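PDB 6OTU: glucose-6-phosphate isomerase from Chlamydia trachomatis D/UW-3/CX, which catalyses the reversible isomerization of glucose-6-phosphate to fructose-6-phosphate. Local coordinates for residues Gly268-Thr273 with Gln350-Glu355; Thr372-Trp377 with Phe485-Asn490. All blocks are in the same frame, centred on the assembly; numbering follows the deposited sequence.

In the fold
Helix 345-357 joins the two contacts: Gln350-Glu355 forms one half of contact 1, and strand 375-377, in the first segment of contact 2, is the next element after the helix. Their centres lie about 13 Å apart. Where they meet, Gln350 NE2 probably hydrogen-bonds Ile376 O (2.7 Å), and Met354 CE packs on Ile375 CD1 (3.5 Å). Contact 1 lies in the active site, lining the C1-C3 end of glucose-6-phosphate beside Glu355. Contact 2 lies further from the ligand, with the side chain of Ser373 about 8 Å from that of Glu355 and about 14 Å from the ligand. Both contacts also touch the second subunit.

Contact 1 (Gly268-Thr273 with Gln350-Glu355); sequences GRFSAT and QQCGME. With G6Q (glucose-6-phosphate), chain E.
Glu355 OE2 is gripped from two sides, by a salt bridge to Arg269 across the contact and by a hydrogen bond from Gln351 one turn back on helix 345-357. The salt bridge runs from Arg269 NH1 to Glu355 OE2 at 3.3 Å, with the guanidinium and carboxylate planes turned 55° against each other, so the two groups do not pair flat. Arg269 NH1 lies beneath the carboxylate, equally far from Glu355 OE1 and OE2. Gln351 NE2 donates to Glu355 OE2 at 3.1 Å from the other side of the carboxylate plane, well out of it. The same Gln351 NE2 also makes a weak bond to O3 of glucose-6-phosphate, so that one amide nitrogen faces both carboxylate and substrate. Held from these two sides, the carboxylate sets Glu355 OE1 only 3.0 Å from the sugar C2, consistent with its assignment as the active-site proton donor.

Arg269 tucks CG between its backbone N and carbonyl carbon (chi1 59°) and then runs extended as far as NE. This lays Arg269 CD 3.4 Å from Glu355 OE2 and brings the guanidinium under the carbonyl of Glu355, whose O lies above one face, toward its rim. Gln494 OE1 also binds Arg269 NH1, while Ser356 OG and Ser491 O hold NE and NH2. The backbone N of Arg269 adds a hydrogen bond of 3.0 Å to O1 of the sugar.

Beside this polar cluster, Cys352 SG meets the Phe270 ring obliquely, 3.7 Å from Phe270 CE1, in a sulfur-aromatic contact; the ring also stacks on His108.

Loop 268-273 and helix 345-357 thus line the C1-C2 end of the open-chain sugar, and the carbonyl O of His386 of the second subunit binds the ligand too: a shared active site of the phosphoglucose isomerase family.

Contact 2 (Thr372-Trp377 with Phe485-Asn490); sequences TSPIIW and FCWGIN
Thr372 lies on the indole of Trp487 in a CH-pi contact. Its CA sits 3.8 Å from the centroid of the six-membered ring and only 2° off the ring normal, squarely over the face. The backbone continues across the same ring, bringing Thr372 O to 3.4 Å from Trp487 CH2. Trp487 CG stands anti to the carbonyl carbon (chi1 -71°), which sends the indole out from the last turn of helix 466-487 to slide beneath this backbone.

Apolar contacts extend this packing. Thr372 CG2 and Ile489 CG2 meet tip to tip at 4.0 Å, and the same methyl of Thr372 also rests over the indole at Trp487 CD2. Pro374 CD brushes the far end of the ring, 4.4 Å from Trp487 CH2.

Polar groups are bonded around the contact rather than through it. Trp487 NE1 hydrogen-bonds Asn326 OD1, while Thr372 OG1 hydrogen-bonds Lys359 O, with Asn357 O a second partner for the same hydroxyl. Arg325 NE reaches Thr372 O, and Ser373 OG closes locally on Pro374 O at 2.9 Å.

Just past helix 466-487, Gly488 (phi 77°) turns the chain, so that the CB atoms of Trp487 and Ile489 both point toward segment 372-377. The contact joins this helix end to the run leading into strand 375-377, one of the two edge strands of the mixed sheet within this chain. That strand hydrogen-bonds to strand 332-337, the end of helix 345-357 packs alongside through Asn357, and Thr396 OG1 of the second subunit hydrogen-bonds the backbone N of Thr372.

Contact 1 (Gly268-Thr273 with Gln350-Glu355)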
ATOM      1  N   GLY A 268     -15.847  -1.849 -13.646  1.00 37.09           N
ATOM      2  CA  GLY A 268     -15.745  -1.104 -12.393  1.00 30.34           C
ATOM      3  C   GLY A 268     -14.396  -0.443 -12.185  1.00 35.60           C
ATOM      4  O   GLY A 268     -14.315   0.738 -11.841  1.00 42.08           O
ATOM      5  N   ARG A 269     -13.311  -1.192 -12.408  1.00 34.90           N
ATOM      6  CA  ARG A 269     -11.961  -0.673 -12.245  1.00 30.15           C
ATOM      7  C   ARG A 269     -11.570   0.289 -13.362  1.00 40.33           C
ATOM      8  O   ARG A 269     -10.448   0.814 -13.354  1.00 36.57           O
ATOM      9  CB  ARG A 269     -10.963  -1.833 -12.163  1.00 30.23           C
ATOM     10  CG  ARG A 269     -10.957  -2.752 -13.362  1.00 33.66           C
ATOM     11  CD  ARG A 269     -10.083  -3.977 -13.114  1.00 32.75           C
ATOM     12  NE  ARG A 269     -10.278  -5.008 -14.138  1.00 33.12           N
ATOM     13  CZ  ARG A 269     -11.220  -5.953 -14.100  1.00 34.44           C
ATOM     14  NH1 ARG A 269     -12.071  -6.022 -13.084  1.00 30.75           N
ATOM     15  NH2 ARG A 269     -11.302  -6.842 -15.081  1.00 31.19           N
ATOM     16  N   PHE A 270     -12.468   0.528 -14.317  1.00 34.01           N
ATOM     17  CA  PHE A 270     -12.263   1.528 -15.354  1.00 36.30           C
ATOM     18  C   PHE A 270     -13.356   2.594 -15.337  1.00 34.93           C
ATOM     19  O   PHE A 270     -13.566   3.264 -16.347  1.00 33.38           O
ATOM     20  CB  PHE A 270     -12.204   0.874 -16.738  1.00 33.40           C
ATOM     21  CG  PHE A 270     -11.202  -0.250 -16.861  1.00 34.75           C
ATOM     22  CD1 PHE A 270      -9.879   0.012 -17.125  1.00 31.91           C
ATOM     23  CD2 PHE A 270     -11.599  -1.569 -16.743  1.00 38.63           C
ATOM     24  CE1 PHE A 270      -8.965  -1.017 -17.248  1.00 31.27           C
ATOM     25  CE2 PHE A 270     -10.687  -2.602 -16.873  1.00 34.84           C
ATOM     26  CZ  PHE A 270      -9.368  -2.317 -17.138  1.00 31.24           C
ATOM     27  N   SER A 271     -14.060   2.771 -14.221  1.00 31.68           N
ATOM     28  CA  SER A 271     -15.286   3.562 -14.236  1.00 34.97           C
ATOM     29  C   SER A 271     -15.132   4.970 -13.654  1.00 32.80           C
ATOM     30  O   SER A 271     -16.126   5.705 -13.577  1.00 32.54           O
ATOM     31  CB  SER A 271     -16.396   2.802 -13.498  1.00 35.56           C
ATOM     32  OG  SER A 271     -16.143   2.769 -12.110  1.00 38.16           O
ATOM     33  N   ALA A 272     -13.919   5.371 -13.261  1.00 33.12           N
ATOM     34  CA  ALA A 272     -13.736   6.684 -12.644  1.00 35.56           C
ATOM     35  C   ALA A 272     -14.135   7.831 -13.575  1.00 39.34           C
ATOM     36  O   ALA A 272     -14.527   8.895 -13.089  1.00 37.59           O
ATOM     37  CB  ALA A 272     -12.289   6.859 -12.182  1.00 32.29           C
ATOM     38  N   THR A 273     -14.052   7.652 -14.899  1.00 36.47           N
ATOM     39  CA  THR A 273     -14.489   8.699 -15.826  1.00 40.14           C
ATOM     40  C   THR A 273     -15.983   8.646 -16.139  1.00 44.15           C
ATOM     41  O   THR A 273     -16.473   9.506 -16.884  1.00 33.45           O
ATOM     42  CB  THR A 273     -13.729   8.630 -17.152  1.00 36.40           C
ATOM     43  OG1 THR A 273     -13.986   7.368 -17.784  1.00 33.01           O
ATOM     44  CG2 THR A 273     -12.237   8.832 -16.956  1.00 36.81           C
ATOM     45  N   GLN A 350      -3.021  -0.681  -8.292  1.00 33.19           N
ATOM     46  CA  GLN A 350      -2.893  -2.062  -7.847  1.00 30.71           C
ATOM     47  C   GLN A 350      -4.159  -2.861  -8.156  1.00 36.42           C
ATOM     48  O   GLN A 350      -4.079  -4.012  -8.607  1.00 34.59           O
ATOM     49  CB  GLN A 350      -2.567  -2.063  -6.355  1.00 27.50           C
ATOM     50  CG  GLN A 350      -2.567  -3.392  -5.656  1.00 28.49           C
ATOM     51  CD  GLN A 350      -2.306  -3.194  -4.173  1.00 32.92           C
ATOM     52  OE1 GLN A 350      -3.190  -2.747  -3.450  1.00 33.04           O
ATOM     53  NE2 GLN A 350      -1.075  -3.464  -3.724  1.00 27.51           N
ATOM     54  N   GLN A 351      -5.340  -2.265  -7.943  1.00 27.73           N
ATOM     55  CA  GLN A 351      -6.571  -2.948  -8.333  1.00 33.77           C
ATOM     56  C   GLN A 351      -6.669  -3.078  -9.848  1.00 37.63           C
ATOM     57  O   GLN A 351      -6.993  -4.147 -10.381  1.00 32.39           O
ATOM     58  CB  GLN A 351      -7.801  -2.211  -7.807  1.00 36.76           C
ATOM     59  CG  GLN A 351      -9.065  -2.659  -8.555  1.00 39.23           C
ATOM     60  CD  GLN A 351     -10.354  -2.151  -7.956  1.00 46.69           C
ATOM     61  OE1 GLN A 351     -10.442  -0.999  -7.537  1.00 47.95           O
ATOM     62  NE2 GLN A 351     -11.374  -3.015  -7.916  1.00 45.56           N
ATOM     63  N   CYS A 352      -6.375  -1.993 -10.559  1.00 36.08           N
ATOM     64  CA  CYS A 352      -6.668  -1.960 -11.982  1.00 35.01           C
ATOM     65  C   CYS A 352      -5.771  -2.931 -12.740  1.00 35.87           C
ATOM     66  O   CYS A 352      -6.236  -3.654 -13.628  1.00 38.50           O
ATOM     67  CB  CYS A 352      -6.522  -0.528 -12.489  1.00 36.40           C
ATOM     68  SG  CYS A 352      -6.940  -0.330 -14.269  1.00 37.91           S
ATOM     69  N   GLY A 353      -4.498  -3.009 -12.355  1.00 41.62           N
ATOM     70  CA  GLY A 353      -3.554  -3.922 -12.976  1.00 27.93           C
ATOM     71  C   GLY A 353      -3.690  -5.363 -12.525  1.00 30.25           C
ATOM     72  O   GLY A 353      -3.735  -6.262 -13.363  1.00 33.69           O
ATOM     73  N   MET A 354      -3.766  -5.604 -11.211  1.00 30.66           N
ATOM     74  CA  MET A 354      -3.806  -6.981 -10.715  1.00 31.42           C
ATOM     75  C   MET A 354      -5.170  -7.631 -10.929  1.00 37.62           C
ATOM     76  O   MET A 354      -5.252  -8.843 -11.167  1.00 40.37           O
ATOM     77  CB  MET A 354      -3.430  -7.026  -9.237  1.00 27.79           C
ATOM     78  CG  MET A 354      -2.006  -6.534  -8.989  1.00 27.62           C
ATOM     79  SD  MET A 354      -1.477  -6.710  -7.284  1.00 34.91           S
ATOM     80  CE  MET A 354      -1.293  -8.477  -7.188  1.00 27.67           C
ATOM     81  N   GLU A 355      -6.258  -6.867 -10.809  1.00 32.84           N
ATOM     82  CA  GLU A 355      -7.562  -7.460 -11.092  1.00 31.35           C
ATOM     83  C   GLU A 355      -7.747  -7.716 -12.590  1.00 34.41           C
ATOM     84  O   GLU A 355      -8.358  -8.720 -12.985  1.00 29.91           O
ATOM     85  CB  GLU A 355      -8.682  -6.572 -10.555  1.00 28.54           C
ATOM     86  CG  GLU A 355      -9.936  -7.338 -10.228  1.00 36.62           C
ATOM     87  CD  GLU A 355     -11.116  -6.441 -10.063  1.00 42.71           C
ATOM     88  OE1 GLU A 355     -12.227  -6.971  -9.915  1.00 45.79           O
ATOM     89  OE2 GLU A 355     -10.941  -5.204 -10.084  1.00 49.99           O
TER
HETATM   90  C1  G6Q E 604     -14.294  -3.941 -10.610  1.00 50.79           C
HETATM   91  C2  G6Q E 604     -14.661  -5.168  -9.772  1.00 54.40           C
HETATM   92  C3  G6Q E 604     -15.060  -4.838  -8.338  1.00 43.73           C
HETATM   93  C4  G6Q E 604     -16.412  -4.125  -8.214  1.00 33.23           C
HETATM   94  C5  G6Q E 604     -16.918  -4.137  -6.771  1.00 32.86           C
HETATM   95  C6  G6Q E 604     -18.152  -3.288  -6.585  1.00 30.57           C
HETATM   96  O1  G6Q E 604     -14.106  -4.066 -11.774  1.00 45.79           O
HETATM   97  O2  G6Q E 604     -15.704  -5.911 -10.392  1.00 65.05           O
HETATM   98  O3  G6Q E 604     -14.048  -4.033  -7.727  1.00 43.87           O
HETATM   99  O4  G6Q E 604     -16.298  -2.773  -8.651  1.00 28.98           O
HETATM  100  O5  G6Q E 604     -17.170  -5.490  -6.379  1.00 33.71           O
HETATM  101  O6  G6Q E 604     -19.165  -3.766  -7.512  1.00 37.13           O
HETATM  102  P   G6Q E 604     -20.532  -2.925  -7.704  1.00 39.08           P
HETATM  103  O1P G6Q E 604     -20.134  -1.574  -8.275  1.00 36.08           O
HETATM  104  O2P G6Q E 604     -21.347  -3.760  -8.684  1.00 46.74           O
HETATM  105  O3P G6Q E 604     -21.179  -2.816  -6.339  1.00 36.59           O

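Contact 2 (Thr372-Trp377 with Phe485-Asn490)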
ATOM      1  N   THR A 372       1.643 -13.527 -15.792  1.00 29.15           N
ATOM      2  CA  THR A 372       0.953 -12.321 -16.218  1.00 38.01           C
ATOM      3  C   THR A 372       1.178 -11.174 -15.236  1.00 36.26           C
ATOM      4  O   THR A 372       2.324 -10.747 -15.059  1.00 30.60           O
ATOM      5  CB  THR A 372      -0.520 -12.623 -16.411  1.00 36.88           C
ATOM      6  OG1 THR A 372      -0.990 -13.368 -15.279  1.00 30.93           O
ATOM      7  CG2 THR A 372      -0.696 -13.439 -17.703  1.00 29.68           C
ATOM      8  N   SER A 373       0.121 -10.659 -14.602  1.00 35.99           N
ATOM      9  CA  SER A 373       0.277  -9.443 -13.803  1.00 35.49           C
ATOM     10  C   SER A 373       1.337  -9.637 -12.722  1.00 36.42           C
ATOM     11  O   SER A 373       1.385 -10.698 -12.093  1.00 28.16           O
ATOM     12  CB  SER A 373      -1.034  -9.009 -13.143  1.00 32.28           C
ATOM     13  OG  SER A 373      -0.828  -7.786 -12.444  1.00 36.61           O
ATOM     14  N   PRO A 374       2.231  -8.679 -12.533  1.00 33.85           N
ATOM     15  CA  PRO A 374       3.065  -8.665 -11.329  1.00 34.03           C
ATOM     16  C   PRO A 374       2.276  -8.104 -10.151  1.00 37.30           C
ATOM     17  O   PRO A 374       1.167  -7.572 -10.305  1.00 27.63           O
ATOM     18  CB  PRO A 374       4.235  -7.752 -11.713  1.00 27.78           C
ATOM     19  CG  PRO A 374       3.668  -6.826 -12.764  1.00 32.81           C
ATOM     20  CD  PRO A 374       2.543  -7.576 -13.460  1.00 30.02           C
ATOM     21  N   ILE A 375       2.860  -8.255  -8.953  1.00 30.89           N
ATOM     22  CA  ILE A 375       2.357  -7.529  -7.794  1.00 27.46           C
ATOM     23  C   ILE A 375       2.608  -6.047  -8.022  1.00 36.99           C
ATOM     24  O   ILE A 375       3.716  -5.633  -8.384  1.00 32.40           O
ATOM     25  CB  ILE A 375       3.024  -8.007  -6.497  1.00 38.35           C
ATOM     26  CG1 ILE A 375       3.040  -9.533  -6.400  1.00 27.58           C
ATOM     27  CG2 ILE A 375       2.315  -7.418  -5.281  1.00 32.92           C
ATOM     28  CD1 ILE A 375       1.705 -10.141  -6.421  1.00 27.67           C
ATOM     29  N   ILE A 376       1.571  -5.246  -7.861  1.00 36.07           N
ATOM     30  CA  ILE A 376       1.704  -3.802  -7.967  1.00 33.32           C
ATOM     31  C   ILE A 376       1.590  -3.254  -6.554  1.00 33.64           C
ATOM     32  O   ILE A 376       0.637  -3.569  -5.837  1.00 31.11           O
ATOM     33  CB  ILE A 376       0.667  -3.204  -8.928  1.00 36.60           C
ATOM     34  CG1 ILE A 376       0.930  -3.732 -10.347  1.00 38.33           C
ATOM     35  CG2 ILE A 376       0.726  -1.676  -8.918  1.00 38.72           C
ATOM     36  CD1 ILE A 376      -0.170  -3.415 -11.367  1.00 38.00           C
ATOM     37  N   TRP A 377       2.605  -2.502  -6.135  1.00 31.00           N
ATOM     38  CA  TRP A 377       2.685  -1.970  -4.785  1.00 27.42           C
ATOM     39  C   TRP A 377       3.492  -0.679  -4.842  1.00 32.55           C
ATOM     40  O   TRP A 377       4.042  -0.322  -5.881  1.00 35.94           O
ATOM     41  CB  TRP A 377       3.319  -2.991  -3.842  1.00 36.45           C
ATOM     42  CG  TRP A 377       4.738  -3.272  -4.169  1.00 34.56           C
ATOM     43  CD1 TRP A 377       5.225  -3.909  -5.286  1.00 37.09           C
ATOM     44  CD2 TRP A 377       5.876  -2.893  -3.393  1.00 27.58           C
ATOM     45  NE1 TRP A 377       6.608  -3.960  -5.237  1.00 27.51           N
ATOM     46  CE2 TRP A 377       7.028  -3.349  -4.083  1.00 27.60           C
ATOM     47  CE3 TRP A 377       6.037  -2.214  -2.178  1.00 27.71           C
ATOM     48  CZ2 TRP A 377       8.322  -3.147  -3.594  1.00 33.96           C
ATOM     49  CZ3 TRP A 377       7.329  -2.021  -1.684  1.00 27.87           C
ATOM     50  CH2 TRP A 377       8.452  -2.487  -2.395  1.00 28.41           C
ATOM     51  N   PHE A 485      -3.445  -7.452 -23.896  1.00 36.31           N
ATOM     52  CA  PHE A 485      -3.494  -7.764 -25.329  1.00 32.18           C
ATOM     53  C   PHE A 485      -2.260  -8.537 -25.760  1.00 35.24           C
ATOM     54  O   PHE A 485      -2.335  -9.427 -26.620  1.00 34.59           O
ATOM     55  CB  PHE A 485      -3.596  -6.485 -26.167  1.00 32.30           C
ATOM     56  CG  PHE A 485      -4.877  -5.728 -25.988  1.00 37.50           C
ATOM     57  CD1 PHE A 485      -6.056  -6.390 -25.705  1.00 33.08           C
ATOM     58  CD2 PHE A 485      -4.900  -4.347 -26.124  1.00 38.42           C
ATOM     59  CE1 PHE A 485      -7.235  -5.693 -25.550  1.00 33.00           C
ATOM     60  CE2 PHE A 485      -6.076  -3.641 -25.966  1.00 35.13           C
ATOM     61  CZ  PHE A 485      -7.250  -4.315 -25.680  1.00 33.09           C
ATOM     62  N   CYS A 486      -1.116  -8.201 -25.168  1.00 33.32           N
ATOM     63  CA  CYS A 486       0.132  -8.865 -25.505  1.00 35.94           C
ATOM     64  C   CYS A 486       0.151 -10.293 -24.949  1.00 40.70           C
ATOM     65  O   CYS A 486       0.425 -11.250 -25.687  1.00 35.69           O
ATOM     66  CB  CYS A 486       1.305  -8.044 -24.974  1.00 32.26           C
ATOM     67  SG  CYS A 486       2.914  -8.670 -25.436  1.00 34.51           S
ATOM     68  N   TRP A 487      -0.161 -10.450 -23.654  1.00 32.18           N
ATOM     69  CA  TRP A 487      -0.304 -11.778 -23.056  1.00 37.31           C
ATOM     70  C   TRP A 487      -1.409 -12.609 -23.710  1.00 41.10           C
ATOM     71  O   TRP A 487      -1.347 -13.845 -23.677  1.00 45.39           O
ATOM     72  CB  TRP A 487      -0.568 -11.639 -21.558  1.00 36.32           C
ATOM     73  CG  TRP A 487       0.647 -11.172 -20.832  1.00 31.43           C
ATOM     74  CD1 TRP A 487       1.941 -11.499 -21.124  1.00 36.88           C
ATOM     75  CD2 TRP A 487       0.702 -10.268 -19.726  1.00 33.61           C
ATOM     76  NE1 TRP A 487       2.795 -10.871 -20.262  1.00 31.29           N
ATOM     77  CE2 TRP A 487       2.067 -10.106 -19.391  1.00 34.95           C
ATOM     78  CE3 TRP A 487      -0.268  -9.593 -18.970  1.00 30.40           C
ATOM     79  CZ2 TRP A 487       2.490  -9.297 -18.333  1.00 30.25           C
ATOM     80  CZ3 TRP A 487       0.147  -8.787 -17.930  1.00 29.92           C
ATOM     81  CH2 TRP A 487       1.518  -8.643 -17.618  1.00 32.22           C
ATOM     82  N   GLY A 488      -2.415 -11.968 -24.307  1.00 35.52           N
ATOM     83  CA  GLY A 488      -3.534 -12.706 -24.865  1.00 33.43           C
ATOM     84  C   GLY A 488      -4.538 -13.200 -23.844  1.00 37.32           C
ATOM     85  O   GLY A 488      -5.187 -14.223 -24.072  1.00 33.92           O
ATOM     86  N   ILE A 489      -4.687 -12.499 -22.727  1.00 32.71           N
ATOM     87  CA  ILE A 489      -5.619 -12.873 -21.685  1.00 39.65           C
ATOM     88  C   ILE A 489      -6.821 -11.941 -21.756  1.00 37.00           C
ATOM     89  O   ILE A 489      -6.827 -10.958 -22.491  1.00 36.08           O
ATOM     90  CB  ILE A 489      -4.955 -12.823 -20.284  1.00 32.17           C
ATOM     91  CG1 ILE A 489      -4.487 -11.390 -20.000  1.00 31.50           C
ATOM     92  CG2 ILE A 489      -3.802 -13.789 -20.218  1.00 32.41           C
ATOM     93  CD1 ILE A 489      -3.975 -11.141 -18.588  1.00 35.65           C
ATOM     94  N   ASN A 490      -7.863 -12.248 -20.981  1.00 32.63           N
ATOM     95  CA  ASN A 490      -9.031 -11.371 -20.896  1.00 36.04           C
ATOM     96  C   ASN A 490      -8.838 -10.439 -19.705  1.00 40.87           C
ATOM     97  O   ASN A 490      -9.014 -10.833 -18.544  1.00 31.84           O
ATOM     98  CB  ASN A 490     -10.327 -12.168 -20.798  1.00 33.17           C
ATOM     99  CG  ASN A 490     -11.567 -11.267 -20.666  1.00 40.29           C
ATOM    100  OD1 ASN A 490     -11.477 -10.047 -20.810  1.00 32.73           O
ATOM    101  ND2 ASN A 490     -12.731 -11.876 -20.377  1.00 33.74           N
TER